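Local coordinates for protein tRNA (guanine(26)-N(2))-dimethyltransferase (PDB 2DUL) that probably dimethylates the N2 amino group of guanine 26 in a number of tRNAs, with S-adenosyl-L-methionine as the methyl donor, at residues 195-201 / 275-281; 41-45 / 289-294. All coordinates share one frame; numbering follows the deposited sequence.

Interaction 1 (195-201 / 275-281); sequences VGTRILV and PVWLGPL
With CG anti to its carbonyl carbon (chi1 -74°) and an extended chain as far as NE, Arg198 runs from helix 192-209 past the carbonyl oxygen of Trp277 to the turn beyond the strand. Its NH2 grips two main-chain oxygens: Trp277 O at 2.9 Å, reached from above the carbonyl plane, and Gly279 O at 3.0 Å, met within it. Both lie near the guanidinium plane, and a water joining NH1 to Gly279 O adds a third tie. Leu281 CD1 lies over one face of the group, 3.6 Å from NH1, and with the two in-plane bonds fixes its orientation; Glu194 pairs with NE in a salt bridge that probably balances the charge. In return Trp277 N donates to Arg198 O (3.0 Å). Trp277 CG stands anti to the backbone N (chi1 173°), which lays one indole face against Val201 CG1, a CH-pi contact at 3.6 Å from the five-membered-ring centroid; NE1 donates to Pro280 O. Val276 CG1 meets Ile199 CG1 at 3.7 Å. Helix and strand axes cross at 90°, the geometry of a helix packed across the edge strand 273-277 of a three-stranded antiparallel sheet, with arginine fixing the turn that follows.

Interaction 2 (41-45 / 289-294); sequences VLLNI and KMVKEA
Helix-to-helix packing joins helix 33-46, which precedes the parallel strand 50-53 in the class I-like methyltransferase fold, to helix 284-295 from much later in the chain, with Val41, Ile45, Met290 and Glu293 carrying most of the contact. The short axes pass 9.2 Å apart at 109°, so the helices meet across one another. Val41 sits where the backbones are nearest: Val41 CG1 presses on Met290 O at 3.4 Å and also on Met290 CB, while Val41 CG2 touches Ala294 CB at 4.0 Å. Met290 leaves its helix with CG anti to the carbonyl carbon (chi1 -72°) and an extended chi2, which brings SD to 3.9 Å from Leu42 CD1; the bend at chi3 then turns CE toward Leu42 CB. Leu309 of helix 302-314 and Leu219 of strand 213-223 also touch Met290. Further along, Ile45 CD1 lodges between Glu293 CB, at 3.8 Å, and Lys289 CB, at 4.0 Å.

Glu293 acts chiefly through its carbon chain. A bend at chi2 folds the carboxylate back toward Asn44, where Glu293 OE1 approaches Asn44 CB at 3.2 Å; the amide and carboxylate planes are 30° apart, but no hydrogen bond joins them. Asn44 ND2 is instead committed to the main-chain oxygens of Val40 and Glu68. An alanine in place of Glu293 would keep CB against Ile45 but would probably open a gap beside Asn44 CB and Val41 O, where CG and the carboxylate now pack.

With no hydrogen bond between the segments, cohesion here comes from methyl, thioether and methylene packing, which implies that the helices are matched by shape rather than by directional polar bonds.

How the interactions relate
Interaction 1 is a buried contact near the centre of the chain, whereas interaction 2 is partly buried, with Lys289 exposed; their centres lie about 23 Å apart and their nearest atoms about 9 Å. No helix or strand is common to both, but strand 273-277 leads on to helix 284-295, and interaction 1 is nested within the loop that interaction 2 closes, since 195-201 and 275-281 both fall between 41-45 and 289-294. Strand 213-223 lies beside both: Val217 touches Val201 and Trp277, while Ile218 and Leu219 touch Leu42 and Met290. Three direct hydrogen bonds and bridging waters tie interaction 1, against largely nonpolar packing, with no hydrogen bond between the segments, in interaction 2.

Interaction 1 (195-201 / 275-281)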
loop_
_atom_site.group_PDB
_atom_site.type_symbol
_atom_site.label_atom_id
_atom_site.label_comp_id
_atom_site.label_asym_id
_atom_site.label_seq_id
_atom_site.Cartn_x
_atom_site.Cartn_y
_atom_site.Cartn_z
ATOM N N VAL A 195 -2.912 -7.592 -9.755
ATOM C CA VAL A 195 -1.773 -8.514 -9.755
ATOM C C VAL A 195 -0.530 -7.793 -9.233
ATOM O O VAL A 195 0.227 -8.339 -8.420
ATOM C CB VAL A 195 -1.510 -9.083 -11.171
ATOM C CG1 VAL A 195 -0.217 -9.901 -11.186
ATOM C CG2 VAL A 195 -2.680 -9.962 -11.593
ATOM N N GLY A 196 -0.334 -6.557 -9.686
ATOM C CA GLY A 196 0.801 -5.776 -9.228
ATOM C C GLY A 196 0.733 -5.571 -7.724
ATOM O O GLY A 196 1.755 -5.622 -7.026
ATOM N N THR A 197 -0.477 -5.343 -7.220
ATOM C CA THR A 197 -0.682 -5.133 -5.794
ATOM C C THR A 197 -0.374 -6.429 -5.036
ATOM O O THR A 197 0.247 -6.399 -3.974
ATOM C CB THR A 197 -2.138 -4.683 -5.494
ATOM O OG1 THR A 197 -2.377 -3.406 -6.098
ATOM C CG2 THR A 197 -2.370 -4.562 -4.003
ATOM N N ARG A 198 -0.796 -7.563 -5.590
ATOM C CA ARG A 198 -0.541 -8.851 -4.950
ATOM C C ARG A 198 0.928 -9.242 -5.059
ATOM O O ARG A 198 1.440 -9.964 -4.207
ATOM C CB ARG A 198 -1.438 -9.938 -5.553
ATOM C CG ARG A 198 -2.880 -9.808 -5.097
ATOM C CD ARG A 198 -3.803 -10.829 -5.738
ATOM N NE ARG A 198 -5.176 -10.597 -5.293
ATOM C CZ ARG A 198 -5.660 -10.979 -4.116
ATOM N NH1 ARG A 198 -6.920 -10.704 -3.803
ATOM N NH2 ARG A 198 -4.898 -11.658 -3.260
ATOM N N ILE A 199 1.606 -8.766 -6.104
ATOM C CA ILE A 199 3.032 -9.038 -6.261
ATOM C C ILE A 199 3.775 -8.283 -5.155
ATOM O O ILE A 199 4.690 -8.818 -4.527
ATOM C CB ILE A 199 3.570 -8.578 -7.651
ATOM C CG1 ILE A 199 3.124 -9.569 -8.733
ATOM C CG2 ILE A 199 5.108 -8.513 -7.627
ATOM C CD1 ILE A 199 3.409 -9.108 -10.158
ATOM N N LEU A 200 3.362 -7.046 -4.901
ATOM C CA LEU A 200 3.992 -6.236 -3.859
ATOM C C LEU A 200 3.824 -6.902 -2.492
ATOM O O LEU A 200 4.778 -7.026 -1.727
ATOM C CB LEU A 200 3.360 -4.844 -3.810
ATOM C CG LEU A 200 4.221 -3.633 -3.429
ATOM C CD1 LEU A 200 3.303 -2.532 -2.908
ATOM C CD2 LEU A 200 5.256 -3.998 -2.390
ATOM N N VAL A 201 2.601 -7.312 -2.169
ATOM C CA VAL A 201 2.364 -7.959 -0.880
ATOM C C VAL A 201 3.190 -9.236 -0.805
ATOM O O VAL A 201 3.810 -9.530 0.218
ATOM C CB VAL A 201 0.874 -8.312 -0.691
ATOM C CG1 VAL A 201 0.680 -9.079 0.619
ATOM C CG2 VAL A 201 0.034 -7.025 -0.689
ATOM N N PRO A 275 5.346 -15.317 -8.292
ATOM C CA PRO A 275 4.352 -15.513 -7.235
ATOM C C PRO A 275 3.621 -14.253 -6.777
ATOM O O PRO A 275 4.160 -13.149 -6.828
ATOM C CB PRO A 275 5.168 -16.152 -6.112
ATOM C CG PRO A 275 6.521 -15.518 -6.286
ATOM C CD PRO A 275 6.706 -15.584 -7.794
ATOM N N VAL A 276 2.376 -14.436 -6.356
ATOM C CA VAL A 276 1.558 -13.349 -5.844
ATOM C C VAL A 276 0.935 -13.790 -4.529
ATOM O O VAL A 276 0.867 -14.984 -4.225
ATOM C CB VAL A 276 0.396 -12.979 -6.797
ATOM C CG1 VAL A 276 0.938 -12.476 -8.130
ATOM C CG2 VAL A 276 -0.512 -14.195 -7.001
ATOM N N TRP A 277 0.495 -12.813 -3.749
ATOM C CA TRP A 277 -0.181 -13.072 -2.485
ATOM C C TRP A 277 -1.609 -13.439 -2.888
ATOM O O TRP A 277 -2.237 -12.707 -3.654
ATOM C CB TRP A 277 -0.179 -11.792 -1.642
ATOM C CG TRP A 277 -0.975 -11.858 -0.385
ATOM C CD1 TRP A 277 -2.190 -11.283 -0.152
ATOM C CD2 TRP A 277 -0.580 -12.479 0.844
ATOM N NE1 TRP A 277 -2.572 -11.497 1.151
ATOM C CE2 TRP A 277 -1.604 -12.229 1.785
ATOM C CE3 TRP A 277 0.542 -13.217 1.243
ATOM C CZ2 TRP A 277 -1.541 -12.692 3.104
ATOM C CZ3 TRP A 277 0.605 -13.679 2.560
ATOM C CH2 TRP A 277 -0.432 -13.413 3.471
ATOM N N LEU A 278 -2.105 -14.580 -2.412
ATOM C CA LEU A 278 -3.474 -15.001 -2.724
ATOM C C LEU A 278 -4.362 -14.875 -1.488
ATOM O O LEU A 278 -5.508 -15.329 -1.483
ATOM C CB LEU A 278 -3.505 -16.452 -3.227
ATOM C CG LEU A 278 -2.873 -16.737 -4.593
ATOM C CD1 LEU A 278 -3.041 -18.207 -4.948
ATOM C CD2 LEU A 278 -3.546 -15.863 -5.649
ATOM N N GLY A 279 -3.826 -14.257 -0.442
ATOM C CA GLY A 279 -4.601 -14.071 0.769
ATOM C C GLY A 279 -5.421 -12.795 0.704
ATOM O O GLY A 279 -5.569 -12.208 -0.371
ATOM N N PRO A 280 -5.973 -12.340 1.839
ATOM C CA PRO A 280 -6.786 -11.120 1.908
ATOM C C PRO A 280 -5.979 -9.873 1.550
ATOM O O PRO A 280 -4.779 -9.809 1.818
ATOM C CB PRO A 280 -7.231 -11.077 3.372
ATOM C CG PRO A 280 -7.167 -12.524 3.811
ATOM C CD PRO A 280 -5.906 -13.006 3.152
ATOM N N LEU A 281 -6.630 -8.888 0.938
ATOM C CA LEU A 281 -5.948 -7.640 0.621
ATOM C C LEU A 281 -6.413 -6.578 1.614
ATOM O O LEU A 281 -6.050 -5.410 1.510
ATOM C CB LEU A 281 -6.231 -7.191 -0.819
ATOM C CG LEU A 281 -5.426 -7.941 -1.890
ATOM C CD1 LEU A 281 -5.697 -7.327 -3.261
ATOM C CD2 LEU A 281 -3.929 -7.870 -1.570
HETATM O O HOH W 1 -8.345 -11.838 -1.484
HETATM O O HOH W 2 5.326 -11.665 -4.786
#

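Interaction 2 (41-45 / 289-294)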
loop_
_atom_site.group_PDB
_atom_site.type_symbol
_atom_site.label_atom_id
_atom_site.label_comp_id
_atom_site.label_asym_id
_atom_site.label_seq_id
_atom_site.Cartn_x
_atom_site.Cartn_y
_atom_site.Cartn_z
ATOM N N VAL A 41 -5.350 8.157 8.867
ATOM C CA VAL A 41 -6.561 7.496 9.337
ATOM C C VAL A 41 -6.210 6.165 9.990
ATOM O O VAL A 41 -6.660 5.863 11.098
ATOM C CB VAL A 41 -7.547 7.242 8.178
ATOM C CG1 VAL A 41 -8.704 6.362 8.656
ATOM C CG2 VAL A 41 -8.080 8.570 7.656
ATOM N N LEU A 42 -5.390 5.381 9.299
ATOM C CA LEU A 42 -4.975 4.079 9.799
ATOM C C LEU A 42 -4.272 4.172 11.147
ATOM O O LEU A 42 -4.572 3.406 12.064
ATOM C CB LEU A 42 -4.055 3.391 8.783
ATOM C CG LEU A 42 -3.571 1.988 9.170
ATOM C CD1 LEU A 42 -4.776 1.083 9.410
ATOM C CD2 LEU A 42 -2.681 1.417 8.072
ATOM N N LEU A 43 -3.340 5.111 11.271
ATOM C CA LEU A 43 -2.600 5.265 12.514
ATOM C C LEU A 43 -3.502 5.633 13.686
ATOM O O LEU A 43 -3.189 5.319 14.834
ATOM C CB LEU A 43 -1.480 6.301 12.351
ATOM C CG LEU A 43 -0.106 5.737 11.953
ATOM C CD1 LEU A 43 -0.236 4.741 10.817
ATOM C CD2 LEU A 43 0.818 6.881 11.569
ATOM N N ASN A 44 -4.623 6.287 13.397
ATOM C CA ASN A 44 -5.562 6.668 14.444
ATOM C C ASN A 44 -6.360 5.464 14.927
ATOM O O ASN A 44 -7.097 5.549 15.910
ATOM C CB ASN A 44 -6.496 7.768 13.941
ATOM C CG ASN A 44 -5.940 9.153 14.199
ATOM O OD1 ASN A 44 -5.893 9.603 15.343
ATOM N ND2 ASN A 44 -5.501 9.832 13.143
ATOM N N ILE A 45 -6.203 4.341 14.233
ATOM C CA ILE A 45 -6.880 3.106 14.601
ATOM C C ILE A 45 -5.877 2.187 15.288
ATOM O O ILE A 45 -6.152 1.645 16.357
ATOM C CB ILE A 45 -7.450 2.372 13.361
ATOM C CG1 ILE A 45 -8.483 3.253 12.654
ATOM C CG2 ILE A 45 -8.081 1.050 13.776
ATOM C CD1 ILE A 45 -9.658 3.641 13.524
ATOM N N LYS A 289 -13.553 0.318 10.327
ATOM C CA LYS A 289 -13.254 1.353 11.313
ATOM C C LYS A 289 -12.650 2.588 10.651
ATOM O O LYS A 289 -12.899 3.715 11.080
ATOM C CB LYS A 289 -12.274 0.837 12.368
ATOM C CG LYS A 289 -12.860 -0.129 13.382
ATOM C CD LYS A 289 -11.905 -0.306 14.557
ATOM C CE LYS A 289 -12.497 -1.177 15.654
ATOM N NZ LYS A 289 -12.722 -2.575 15.201
ATOM N N MET A 290 -11.844 2.372 9.614
ATOM C CA MET A 290 -11.202 3.469 8.898
ATOM C C MET A 290 -12.213 4.411 8.252
ATOM O O MET A 290 -12.041 5.632 8.279
ATOM C CB MET A 290 -10.250 2.917 7.831
ATOM C CG MET A 290 -8.981 2.299 8.403
ATOM S SD MET A 290 -7.850 1.721 7.114
ATOM C CE MET A 290 -7.235 3.292 6.433
ATOM N N VAL A 291 -13.266 3.851 7.667
ATOM C CA VAL A 291 -14.291 4.675 7.034
ATOM C C VAL A 291 -14.891 5.612 8.077
ATOM O O VAL A 291 -15.080 6.803 7.824
ATOM C CB VAL A 291 -15.423 3.808 6.430
ATOM C CG1 VAL A 291 -16.572 4.698 5.959
ATOM C CG2 VAL A 291 -14.885 2.999 5.260
ATOM N N LYS A 292 -15.169 5.062 9.254
ATOM C CA LYS A 292 -15.759 5.815 10.354
ATOM C C LYS A 292 -14.787 6.856 10.903
ATOM O O LYS A 292 -15.164 8.006 11.143
ATOM C CB LYS A 292 -16.189 4.842 11.458
ATOM C CG LYS A 292 -17.019 5.451 12.581
ATOM C CD LYS A 292 -16.154 6.131 13.625
ATOM C CE LYS A 292 -16.979 6.526 14.838
ATOM N NZ LYS A 292 -16.121 7.119 15.903
ATOM N N GLU A 293 -13.537 6.449 11.101
ATOM C CA GLU A 293 -12.519 7.356 11.619
ATOM C C GLU A 293 -12.304 8.509 10.642
ATOM O O GLU A 293 -12.156 9.661 11.051
ATOM C CB GLU A 293 -11.196 6.613 11.829
ATOM C CG GLU A 293 -10.065 7.495 12.359
ATOM C CD GLU A 293 -10.280 7.930 13.802
ATOM O OE1 GLU A 293 -9.488 8.760 14.303
ATOM O OE2 GLU A 293 -11.233 7.436 14.438
ATOM N N ALA A 294 -12.291 8.190 9.352
ATOM C CA ALA A 294 -12.088 9.201 8.323
ATOM C C ALA A 294 -13.204 10.240 8.351
ATOM O O ALA A 294 -12.959 11.432 8.157
ATOM C CB ALA A 294 -12.021 8.545 6.953
#